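Local coordinates for DUF574 domain-containing protein (Thermobifida fusca, PDB 2QE6), which binds S-adenosylmethionine and is probably a methyltransferase of the Rossmann-like class, although its substrate is not known, at residues A[24-29]-A[41-46]; A[161-166]-A[190-195]; A[198-203]-A[222-227]. The protein carries 1 engineered substitution. All coordinates share one frame; numbering follows the deposited sequence.

Interaction 1. Residues A[24-29]-A[41-46]; sequences ARVYDA and RALADY. Engineered in segment 24-29: Val26 (natural residue Ala). With SAM (S-adenosylmethionine), chain F.
Val26 and Ala29 of the helical segment 24-29 face Arg41, Leu43 and Ala44 of the helical segment 41-46, the two axes coming within 8.5 Å and crossing at -60°. No hydrogen bond joins the helices, and the contact is made of small apolar groups. At its middle the methyls of Ala29 and Ala44 meet, CB to CB at 4.0 Å; alanine suits both places because a single methyl from each helix fills the space where the backbones approach. Val26, an engineered residue where the natural chain has alanine, lies one turn earlier on its helix and divides its two methyls between Ala44 and Leu43. Its CG1, anti to the backbone N (chi1 176°), lies 4.1 Å from Ala44 CB, while its CG2 meets Leu43 CD2 at 4.0 Å, the two side chains crossing at about a right angle. At the edge the aliphatic CG of Arg41 rests against Ala29 CB, and its guanidinium turns off to Asn36.

Tyr27 leaves the same helix in another direction, away from segment 41-46 and into the cofactor site. With CG anti to the backbone N (chi1 -175°), one face of its ring is turned to S-adenosylmethionine: the sulfonium SD stands 3.6 Å from the ring plane, offset toward the rim, and the methyl CE is 3.5 Å from Tyr27 CD2. The hydroxyl gives a weak hydrogen bond from Tyr27 OH to the carboxylate O of the cofactor (2.8 Å) and also bonds Asn61. With an alanine here the sulfonium would probably lose the ring face against its SD and methyl, and the carboxylate would be held less firmly. A helix backed by a second helix and presenting an aromatic residue to the cofactor is part of the S-adenosylmethionine pocket of this methyltransferase-like fold.

Interaction 2. Residues A[161-166]-A[190-195]; sequences IMLVGM and SYLFMT. With SAM (S-adenosylmethionine), chain F.
Thr195 OG1 is held by two partners: it accepts the backbone N-H of Gly165, with Gly165 N 2.7 Å from Thr195 OG1, and it is also hydrogen-bonded to Asn61 of helix 54-75. The hydroxyl sits between the backbone N and the carbonyl carbon of its own residue (chi1 76°), which turns it to the loop that follows strand 160-163. That strand and strand 191-197 are neighbours in the parallel part of the Rossmann-like sheet, joined through helix 175-185 as a beta-alpha-beta unit. The ladder between them runs from Ile161 N to Tyr191 O, Phe193 N to Ile161 O and Leu163 N to Phe193 O, then ends in a weak bond from Thr195 N to Leu163 O (3.4 Å), where the strand gives way to the loop.

On one face of the sheet Leu163 lies side by side with Met194, its CB 3.9 Å from Met194 CG, and its CD1 touches Leu192 CD1 at 3.7 Å. Leu192 and Met194 also touch Val179 of helix 175-185, where pliable apolar chains suit the buried layer between sheet and helix. Met162 and Phe193 point to the other face, toward helix 54-75. Met162, Met166 and Met194 are all selenomethionine.

Gly165 has a positive phi of 61°, which glycine takes readily, and a CB here would probably clash with the cofactor OXT. The same loop grips S-adenosylmethionine: the cofactor amino N donates to Val164 O at 2.6 Å, and Met166 SE lies 3.3 Å from the adenine C8. The branches of Val164 divide the work, CG1 going to the carboxylate side, 3.4 Å from the cofactor OXT, and CG2 standing over the centre of the Phe193 ring as a CH-pi contact, 3.6 Å from the centroid and 4° off the normal.

Interaction 3. Residues A[198-203]-A[222-227]; sequences VDTGLP and RTPEEI
Val198 CG2 fits between Pro224 and Ile227, 3.8 Å from both Pro224 CD and Ile227 CD1. It gets there by lying anti to the backbone N, and a beta-branched valine suits the place because one of its methyls reaches both partners directly from CB. Beside it the side chains of Thr200 and Pro224 cross at about a right angle, Thr200 CG2 lying 3.7 Å from Pro224 CG. The one hydrogen bond between the segments runs from Asp199 N to Arg222 O (2.9 Å), the donor standing 64° out of the carbonyl plane.

This single bridge ties the loop after strand 191-197 to the start of helix 224-229, at which Thr223 is the N-cap: its OG1 accepts from Glu226 N at 3.1 Å. Proline suits the first turn that follows, where its missing N-H costs no helical bond. In the loop Asp199 forms an Asx turn, its OD1 taking Gly201 N at 2.8 Å, and glycine tolerates the positive phi there. Farther out, Gln206 of helix 203-216 bonds the other carboxylate oxygen of Asp199, Tyr243 of strand 235-243 holds Thr200 OG1, and the guanidinium of Arg222 reaches back to Leu170 O.

Interaction 2 is the buried core contact, where two adjacent parallel strands share a backbone ladder; interactions 1 and 3 are partly buried and lie nearer the outside, their centres about 16 and 18 Å from the centre of the chain. Interaction 1 is purely apolar between helices, whereas 198-203 with 222-227 combines one backbone bond with local capping and turn bonds. Interactions 1 and 2 do not touch, yet both reach S-adenosylmethionine, the helix at its sulfonium and carboxylate and the post-strand loop at its amino group, carboxylate and adenine. Segment 198-203 follows directly on strand 191-197, which interaction 2 also uses, and interaction 3 meets interaction 2 where Met194 CE packs on Ile227 O at 4.2 Å.

Interaction 1. Residues A[24-29]-A[41-46]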
loop_
_atom_site.group_PDB
_atom_site.type_symbol
_atom_site.label_atom_id
_atom_site.label_comp_id
_atom_site.label_asym_id
_atom_site.label_seq_id
_atom_site.Cartn_x
_atom_site.Cartn_y
_atom_site.Cartn_z
ATOM N N ALA A 24 -5.762 7.329 5.585
ATOM C CA ALA A 24 -5.225 7.969 4.383
ATOM C C ALA A 24 -4.681 9.360 4.661
ATOM O O ALA A 24 -3.605 9.707 4.185
ATOM C CB ALA A 24 -6.291 8.029 3.262
ATOM N N ARG A 25 -5.445 10.158 5.413
ATOM C CA ARG A 25 -5.095 11.539 5.702
ATOM C C ARG A 25 -3.926 11.703 6.625
ATOM O O ARG A 25 -3.097 12.591 6.438
ATOM C CB ARG A 25 -6.303 12.292 6.242
ATOM C CG ARG A 25 -7.409 12.389 5.227
ATOM C CD ARG A 25 -8.729 12.760 5.893
ATOM N NE ARG A 25 -9.877 12.241 5.146
ATOM C CZ ARG A 25 -11.140 12.399 5.518
ATOM N NH1 ARG A 25 -11.438 13.043 6.645
ATOM N NH2 ARG A 25 -12.111 11.906 4.755
ATOM N N VAL A 26 -3.820 10.849 7.641
ATOM C CA VAL A 26 -2.662 10.869 8.471
ATOM C C VAL A 26 -1.341 10.510 7.743
ATOM O O VAL A 26 -0.295 11.186 7.889
ATOM C CB VAL A 26 -2.882 9.962 9.666
ATOM C CG1 VAL A 26 -1.605 9.916 10.478
ATOM C CG2 VAL A 26 -4.078 10.518 10.545
ATOM N N TYR A 27 -1.396 9.497 6.900
ATOM C CA TYR A 27 -0.250 9.092 6.078
ATOM C C TYR A 27 0.077 10.226 5.128
ATOM O O TYR A 27 1.222 10.577 4.959
ATOM C CB TYR A 27 -0.618 7.829 5.336
ATOM C CG TYR A 27 0.456 7.212 4.532
ATOM C CD1 TYR A 27 1.443 6.458 5.118
ATOM C CD2 TYR A 27 0.462 7.337 3.161
ATOM C CE1 TYR A 27 2.468 5.848 4.337
ATOM C CE2 TYR A 27 1.465 6.736 2.374
ATOM C CZ TYR A 27 2.464 5.989 2.980
ATOM O OH TYR A 27 3.451 5.379 2.229
ATOM N N ASP A 28 -0.938 10.859 4.564
ATOM C CA ASP A 28 -0.720 12.027 3.707
ATOM C C ASP A 28 0.026 13.156 4.476
ATOM O O ASP A 28 0.966 13.762 3.987
ATOM C CB ASP A 28 -2.057 12.558 3.251
ATOM C CG ASP A 28 -1.900 13.627 2.224
ATOM O OD1 ASP A 28 -1.388 13.253 1.155
ATOM O OD2 ASP A 28 -2.222 14.804 2.517
ATOM N N ALA A 29 -0.432 13.437 5.685
ATOM C CA ALA A 29 0.205 14.398 6.574
ATOM C C ALA A 29 1.679 13.989 6.824
ATOM O O ALA A 29 2.570 14.815 6.742
ATOM C CB ALA A 29 -0.599 14.491 7.900
ATOM N N ARG A 41 -3.331 15.921 11.145
ATOM C CA ARG A 41 -2.020 16.482 11.478
ATOM C C ARG A 41 -1.726 16.332 12.989
ATOM O O ARG A 41 -0.610 15.978 13.386
ATOM C CB ARG A 41 -1.948 17.919 11.014
ATOM C CG ARG A 41 -2.020 18.023 9.479
ATOM C CD ARG A 41 -1.849 19.417 8.925
ATOM N NE ARG A 41 -2.786 20.379 9.497
ATOM C CZ ARG A 41 -3.997 20.630 9.015
ATOM N NH1 ARG A 41 -4.461 19.999 7.945
ATOM N NH2 ARG A 41 -4.756 21.516 9.625
ATOM N N ALA A 42 -2.707 16.595 13.833
ATOM C CA ALA A 42 -2.486 16.371 15.286
ATOM C C ALA A 42 -2.059 14.921 15.575
ATOM O O ALA A 42 -1.168 14.676 16.389
ATOM C CB ALA A 42 -3.722 16.783 16.123
ATOM N N LEU A 43 -2.657 13.938 14.915
ATOM C CA LEU A 43 -2.279 12.556 15.239
ATOM C C LEU A 43 -0.898 12.217 14.625
ATOM O O LEU A 43 -0.116 11.487 15.226
ATOM C CB LEU A 43 -3.354 11.535 14.798
ATOM C CG LEU A 43 -3.068 10.032 15.019
ATOM C CD1 LEU A 43 -2.889 9.704 16.529
ATOM C CD2 LEU A 43 -4.173 9.201 14.371
ATOM N N ALA A 44 -0.619 12.704 13.427
ATOM C CA ALA A 44 0.691 12.494 12.831
ATOM C C ALA A 44 1.792 13.076 13.752
ATOM O O ALA A 44 2.808 12.430 13.976
ATOM C CB ALA A 44 0.757 13.142 11.422
ATOM N N ASP A 45 1.593 14.301 14.240
ATOM C CA ASP A 45 2.516 14.987 15.153
ATOM C C ASP A 45 2.738 14.183 16.417
ATOM O O ASP A 45 3.860 13.974 16.849
ATOM C CB ASP A 45 1.957 16.361 15.574
ATOM C CG ASP A 45 2.032 17.427 14.460
ATOM O OD1 ASP A 45 2.697 17.152 13.425
ATOM O OD2 ASP A 45 1.405 18.530 14.636
ATOM N N TYR A 46 1.636 13.764 17.025
ATOM C CA TYR A 46 1.697 12.933 18.216
ATOM C C TYR A 46 2.481 11.618 17.974
ATOM O O TYR A 46 3.348 11.239 18.780
ATOM C CB TYR A 46 0.293 12.660 18.696
ATOM C CG TYR A 46 0.154 11.639 19.777
ATOM C CD1 TYR A 46 0.266 11.985 21.091
ATOM C CD2 TYR A 46 -0.108 10.312 19.470
ATOM C CE1 TYR A 46 0.097 11.018 22.091
ATOM C CE2 TYR A 46 -0.242 9.356 20.446
ATOM C CZ TYR A 46 -0.166 9.729 21.753
ATOM O OH TYR A 46 -0.314 8.782 22.755
HETATM N N SAM F . -0.845 2.078 -0.188
HETATM C CA SAM F . -0.344 3.479 0.103
HETATM C C SAM F . 1.145 3.433 0.362
HETATM O O SAM F . 1.843 4.416 0.137
HETATM O OXT SAM F . 1.664 2.412 0.832
HETATM C CB SAM F . -0.978 4.192 1.313
HETATM C CG SAM F . -0.722 3.549 2.685
HETATM S SD SAM F . -1.639 4.273 4.086
HETATM C CE SAM F . -2.493 5.545 3.124
HETATM C "C5'" SAM F . -2.957 3.041 4.111
HETATM C "C4'" SAM F . -4.176 3.165 3.188
HETATM O "O4'" SAM F . -4.940 1.956 3.245
HETATM C "C3'" SAM F . -5.151 4.287 3.581
HETATM O "O3'" SAM F . -5.439 5.128 2.477
HETATM C "C2'" SAM F . -6.402 3.606 4.111
HETATM O "O2'" SAM F . -7.606 4.373 3.986
HETATM C "C1'" SAM F . -6.331 2.302 3.323
HETATM N N9 SAM F . -7.086 1.252 4.008
HETATM C C8 SAM F . -6.868 0.684 5.262
HETATM N N7 SAM F . -7.818 -0.265 5.476
HETATM C C5 SAM F . -8.618 -0.310 4.364
HETATM C C6 SAM F . -9.721 -1.115 4.042
HETATM N N6 SAM F . -10.174 -2.026 4.947
HETATM N N1 SAM F . -10.316 -0.918 2.808
HETATM C C2 SAM F . -9.845 0.042 1.889
HETATM N N3 SAM F . -8.756 0.845 2.215
HETATM C C4 SAM F . -8.161 0.643 3.436
#

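Interaction 2. Residues A[161-166]-A[190-195]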
loop_
_atom_site.group_PDB
_atom_site.type_symbol
_atom_site.label_atom_id
_atom_site.label_comp_id
_atom_site.label_asym_id
_atom_site.label_seq_id
_atom_site.Cartn_x
_atom_site.Cartn_y
_atom_site.Cartn_z
ATOM N N ILE A 161 -1.482 -7.657 -7.679
ATOM C CA ILE A 161 -2.294 -7.080 -6.594
ATOM C C ILE A 161 -1.378 -6.532 -5.493
ATOM O O ILE A 161 -0.389 -7.165 -5.123
ATOM C CB ILE A 161 -3.264 -8.114 -5.995
ATOM C CG1 ILE A 161 -4.306 -8.545 -7.037
ATOM C CG2 ILE A 161 -3.951 -7.536 -4.776
ATOM C CD1 ILE A 161 -5.282 -9.625 -6.558
HETATM N N MSE A 162 -1.669 -5.327 -5.023
HETATM C CA MSE A 162 -0.787 -4.616 -4.093
HETATM C C MSE A 162 -1.539 -4.367 -2.816
HETATM O O MSE A 162 -2.691 -3.956 -2.843
HETATM C CB MSE A 162 -0.367 -3.279 -4.685
HETATM C CG MSE A 162 0.421 -3.392 -5.961
HETATM SE SE MSE A 162 0.580 -1.703 -6.896
HETATM C CE MSE A 162 1.368 -0.490 -5.578
ATOM N N LEU A 163 -0.925 -4.731 -1.693
ATOM C CA LEU A 163 -1.376 -4.320 -0.385
ATOM C C LEU A 163 -0.204 -3.586 0.290
ATOM O O LEU A 163 0.233 -3.923 1.391
ATOM C CB LEU A 163 -1.845 -5.522 0.441
ATOM C CG LEU A 163 -3.182 -6.131 -0.026
ATOM C CD1 LEU A 163 -2.980 -7.420 -0.682
ATOM C CD2 LEU A 163 -4.126 -6.292 1.157
ATOM N N VAL A 164 0.318 -2.602 -0.427
ATOM C CA VAL A 164 1.441 -1.808 -0.004
ATOM C C VAL A 164 0.920 -0.840 1.095
ATOM O O VAL A 164 -0.107 -0.189 0.913
ATOM C CB VAL A 164 2.102 -1.080 -1.240
ATOM C CG1 VAL A 164 3.209 -0.095 -0.797
ATOM C CG2 VAL A 164 2.699 -2.121 -2.210
ATOM N N GLY A 165 1.587 -0.833 2.251
ATOM C CA GLY A 165 1.177 -0.039 3.395
ATOM C C GLY A 165 -0.182 -0.360 3.962
ATOM O O GLY A 165 -0.816 0.511 4.603
HETATM N N MSE A 166 -0.634 -1.598 3.734
HETATM C CA MSE A 166 -2.058 -2.000 3.919
HETATM C C MSE A 166 -2.123 -3.258 4.824
HETATM O O MSE A 166 -3.088 -3.445 5.599
HETATM C CB MSE A 166 -2.665 -2.184 2.470
HETATM C CG MSE A 166 -4.212 -2.402 2.115
HETATM SE SE MSE A 166 -5.375 -1.537 3.334
HETATM C CE MSE A 166 -6.173 -3.146 4.065
ATOM N N SER A 190 1.236 -14.071 -12.035
ATOM C CA SER A 190 0.825 -12.863 -11.370
ATOM C C SER A 190 1.727 -12.609 -10.171
ATOM O O SER A 190 2.501 -13.485 -9.773
ATOM C CB SER A 190 -0.612 -13.027 -10.923
ATOM O OG SER A 190 -1.487 -12.973 -12.035
ATOM N N TYR A 191 1.603 -11.422 -9.592
ATOM C CA TYR A 191 2.367 -11.065 -8.406
ATOM C C TYR A 191 1.483 -10.496 -7.313
ATOM O O TYR A 191 0.427 -9.932 -7.597
ATOM C CB TYR A 191 3.448 -10.045 -8.766
ATOM C CG TYR A 191 4.498 -10.565 -9.729
ATOM C CD1 TYR A 191 4.270 -10.591 -11.076
ATOM C CD2 TYR A 191 5.728 -11.038 -9.262
ATOM C CE1 TYR A 191 5.252 -11.050 -11.974
ATOM C CE2 TYR A 191 6.711 -11.495 -10.127
ATOM C CZ TYR A 191 6.463 -11.490 -11.490
ATOM O OH TYR A 191 7.407 -11.964 -12.345
ATOM N N LEU A 192 1.927 -10.687 -6.065
ATOM C CA LEU A 192 1.422 -9.998 -4.884
ATOM C C LEU A 192 2.557 -9.155 -4.295
ATOM O O LEU A 192 3.634 -9.688 -4.009
ATOM C CB LEU A 192 0.950 -11.009 -3.840
ATOM C CG LEU A 192 0.323 -10.483 -2.542
ATOM C CD1 LEU A 192 -0.921 -9.688 -2.814
ATOM C CD2 LEU A 192 0.056 -11.689 -1.599
ATOM N N PHE A 193 2.327 -7.849 -4.179
ATOM C CA PHE A 193 3.308 -6.867 -3.638
ATOM C C PHE A 193 2.675 -6.295 -2.351
ATOM O O PHE A 193 1.606 -5.688 -2.403
ATOM C CB PHE A 193 3.542 -5.796 -4.722
ATOM C CG PHE A 193 4.461 -4.650 -4.349
ATOM C CD1 PHE A 193 5.333 -4.703 -3.271
ATOM C CD2 PHE A 193 4.509 -3.521 -5.182
ATOM C CE1 PHE A 193 6.213 -3.655 -2.998
ATOM C CE2 PHE A 193 5.369 -2.458 -4.898
ATOM C CZ PHE A 193 6.244 -2.540 -3.805
HETATM N N MSE A 194 3.284 -6.551 -1.186
HETATM C CA MSE A 194 2.792 -5.989 0.050
HETATM C C MSE A 194 3.903 -5.343 0.866
HETATM O O MSE A 194 5.068 -5.743 0.765
HETATM C CB MSE A 194 2.170 -7.094 0.923
HETATM C CG MSE A 194 1.188 -7.961 0.166
HETATM SE SE MSE A 194 0.096 -9.016 1.379
HETATM C CE MSE A 194 1.336 -10.470 1.815
ATOM N N THR A 195 3.547 -4.370 1.703
ATOM C CA THR A 195 4.484 -3.885 2.707
ATOM C C THR A 195 3.709 -3.860 4.023
ATOM O O THR A 195 2.489 -3.845 4.024
ATOM C CB THR A 195 5.113 -2.545 2.378
ATOM O OG1 THR A 195 4.161 -1.492 2.617
ATOM C CG2 THR A 195 5.638 -2.533 0.948
HETATM N N SAM F . -0.845 2.078 -0.188
HETATM C CA SAM F . -0.344 3.479 0.103
HETATM C C SAM F . 1.145 3.433 0.362
HETATM O O SAM F . 1.843 4.416 0.137
HETATM O OXT SAM F . 1.664 2.412 0.832
HETATM C CB SAM F . -0.978 4.192 1.313
HETATM C CG SAM F . -0.722 3.549 2.685
HETATM S SD SAM F . -1.639 4.273 4.086
HETATM C CE SAM F . -2.493 5.545 3.124
HETATM C "C5'" SAM F . -2.957 3.041 4.111
HETATM C "C4'" SAM F . -4.176 3.165 3.188
HETATM O "O4'" SAM F . -4.940 1.956 3.245
HETATM C "C3'" SAM F . -5.151 4.287 3.581
HETATM O "O3'" SAM F . -5.439 5.128 2.477
HETATM C "C2'" SAM F . -6.402 3.606 4.111
HETATM O "O2'" SAM F . -7.606 4.373 3.986
HETATM C "C1'" SAM F . -6.331 2.302 3.323
HETATM N N9 SAM F . -7.086 1.252 4.008
HETATM C C8 SAM F . -6.868 0.684 5.262
HETATM N N7 SAM F . -7.818 -0.265 5.476
HETATM C C5 SAM F . -8.618 -0.310 4.364
HETATM C C6 SAM F . -9.721 -1.115 4.042
HETATM N N6 SAM F . -10.174 -2.026 4.947
HETATM N N1 SAM F . -10.316 -0.918 2.808
HETATM C C2 SAM F . -9.845 0.042 1.889
HETATM N N3 SAM F . -8.756 0.845 2.215
HETATM C C4 SAM F . -8.161 0.643 3.436
#

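Interaction 3. Residues A[198-203]-A[222-227]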
loop_
_atom_site.group_PDB
_atom_site.type_symbol
_atom_site.label_atom_id
_atom_site.label_comp_id
_atom_site.label_asym_id
_atom_site.label_seq_id
_atom_site.Cartn_x
_atom_site.Cartn_y
_atom_site.Cartn_z
ATOM N N VAL A 198 6.400 -4.038 10.812
ATOM C CA VAL A 198 7.076 -5.310 11.156
ATOM C C VAL A 198 7.385 -5.309 12.646
ATOM O O VAL A 198 7.571 -4.261 13.244
ATOM C CB VAL A 198 8.373 -5.563 10.288
ATOM C CG1 VAL A 198 9.510 -4.625 10.685
ATOM C CG2 VAL A 198 8.809 -7.051 10.374
ATOM N N ASP A 199 7.344 -6.485 13.260
ATOM C CA ASP A 199 7.831 -6.693 14.629
ATOM C C ASP A 199 9.110 -7.520 14.476
ATOM O O ASP A 199 9.057 -8.714 14.176
ATOM C CB ASP A 199 6.806 -7.457 15.483
ATOM C CG ASP A 199 7.217 -7.610 16.941
ATOM O OD1 ASP A 199 8.375 -7.360 17.276
ATOM O OD2 ASP A 199 6.378 -8.017 17.758
ATOM N N THR A 200 10.254 -6.876 14.703
ATOM C CA THR A 200 11.531 -7.552 14.831
ATOM C C THR A 200 12.073 -7.275 16.248
ATOM O O THR A 200 13.279 -7.243 16.463
ATOM C CB THR A 200 12.521 -7.111 13.740
ATOM O OG1 THR A 200 12.670 -5.700 13.788
ATOM C CG2 THR A 200 12.027 -7.509 12.320
ATOM N N GLY A 201 11.175 -7.060 17.218
ATOM C CA GLY A 201 11.570 -6.845 18.611
ATOM C C GLY A 201 12.167 -5.485 18.911
ATOM O O GLY A 201 12.906 -5.310 19.854
ATOM N N LEU A 202 11.896 -4.496 18.078
ATOM C CA LEU A 202 12.321 -3.130 18.388
ATOM C C LEU A 202 11.152 -2.363 19.078
ATOM O O LEU A 202 10.034 -2.405 18.644
ATOM C CB LEU A 202 12.786 -2.421 17.114
ATOM C CG LEU A 202 13.791 -3.197 16.237
ATOM C CD1 LEU A 202 14.140 -2.335 15.023
ATOM C CD2 LEU A 202 15.042 -3.607 16.985
ATOM N N PRO A 203 11.413 -1.629 20.154
ATOM C CA PRO A 203 10.286 -1.132 21.010
ATOM C C PRO A 203 9.170 -0.291 20.306
ATOM O O PRO A 203 7.920 -0.491 20.555
ATOM C CB PRO A 203 11.026 -0.296 22.061
ATOM C CG PRO A 203 12.357 0.185 21.282
ATOM C CD PRO A 203 12.727 -1.121 20.595
ATOM N N ARG A 222 3.489 -7.299 12.245
ATOM C CA ARG A 222 3.683 -8.749 12.028
ATOM C C ARG A 222 5.166 -9.069 11.960
ATOM O O ARG A 222 5.939 -8.289 11.435
ATOM C CB ARG A 222 2.944 -9.240 10.769
ATOM C CG ARG A 222 1.469 -9.327 10.978
ATOM C CD ARG A 222 0.654 -9.965 9.837
ATOM N NE ARG A 222 -0.718 -10.199 10.330
ATOM C CZ ARG A 222 -1.751 -9.355 10.265
ATOM N NH1 ARG A 222 -1.687 -8.200 9.590
ATOM N NH2 ARG A 222 -2.896 -9.715 10.823
ATOM N N THR A 223 5.571 -10.183 12.537
ATOM C CA THR A 223 6.949 -10.642 12.371
ATOM C C THR A 223 7.298 -10.877 10.897
ATOM O O THR A 223 6.414 -11.046 10.081
ATOM C CB THR A 223 7.213 -11.932 13.106
ATOM O OG1 THR A 223 6.472 -12.979 12.477
ATOM C CG2 THR A 223 6.822 -11.826 14.586
ATOM N N PRO A 224 8.593 -10.897 10.547
ATOM C CA PRO A 224 8.947 -11.247 9.156
ATOM C C PRO A 224 8.340 -12.560 8.664
ATOM O O PRO A 224 7.912 -12.631 7.532
ATOM C CB PRO A 224 10.470 -11.310 9.196
ATOM C CG PRO A 224 10.834 -10.370 10.309
ATOM C CD PRO A 224 9.794 -10.548 11.332
ATOM N N GLU A 225 8.274 -13.566 9.520
ATOM C CA GLU A 225 7.732 -14.856 9.144
ATOM C C GLU A 225 6.218 -14.773 8.925
ATOM O O GLU A 225 5.681 -15.409 8.021
ATOM C CB GLU A 225 8.041 -15.869 10.233
ATOM C CG GLU A 225 9.568 -16.139 10.461
ATOM C CD GLU A 225 10.433 -14.967 11.072
ATOM O OE1 GLU A 225 9.951 -14.085 11.842
ATOM O OE2 GLU A 225 11.654 -14.946 10.765
ATOM N N GLU A 226 5.523 -14.001 9.764
ATOM C CA GLU A 226 4.076 -13.778 9.609
ATOM C C GLU A 226 3.738 -12.989 8.334
ATOM O O GLU A 226 2.745 -13.279 7.662
ATOM C CB GLU A 226 3.496 -13.110 10.851
ATOM C CG GLU A 226 3.329 -14.096 11.990
ATOM C CD GLU A 226 2.238 -15.138 11.671
ATOM O OE1 GLU A 226 1.060 -14.696 11.547
ATOM O OE2 GLU A 226 2.560 -16.371 11.518
ATOM N N ILE A 227 4.597 -12.052 7.967
ATOM C CA ILE A 227 4.440 -11.351 6.695
ATOM C C ILE A 227 4.624 -12.341 5.535
ATOM O O ILE A 227 3.766 -12.425 4.640
ATOM C CB ILE A 227 5.426 -10.154 6.574
ATOM C CG1 ILE A 227 5.098 -9.107 7.642
ATOM C CG2 ILE A 227 5.384 -9.588 5.186
ATOM C CD1 ILE A 227 6.134 -8.018 7.855
#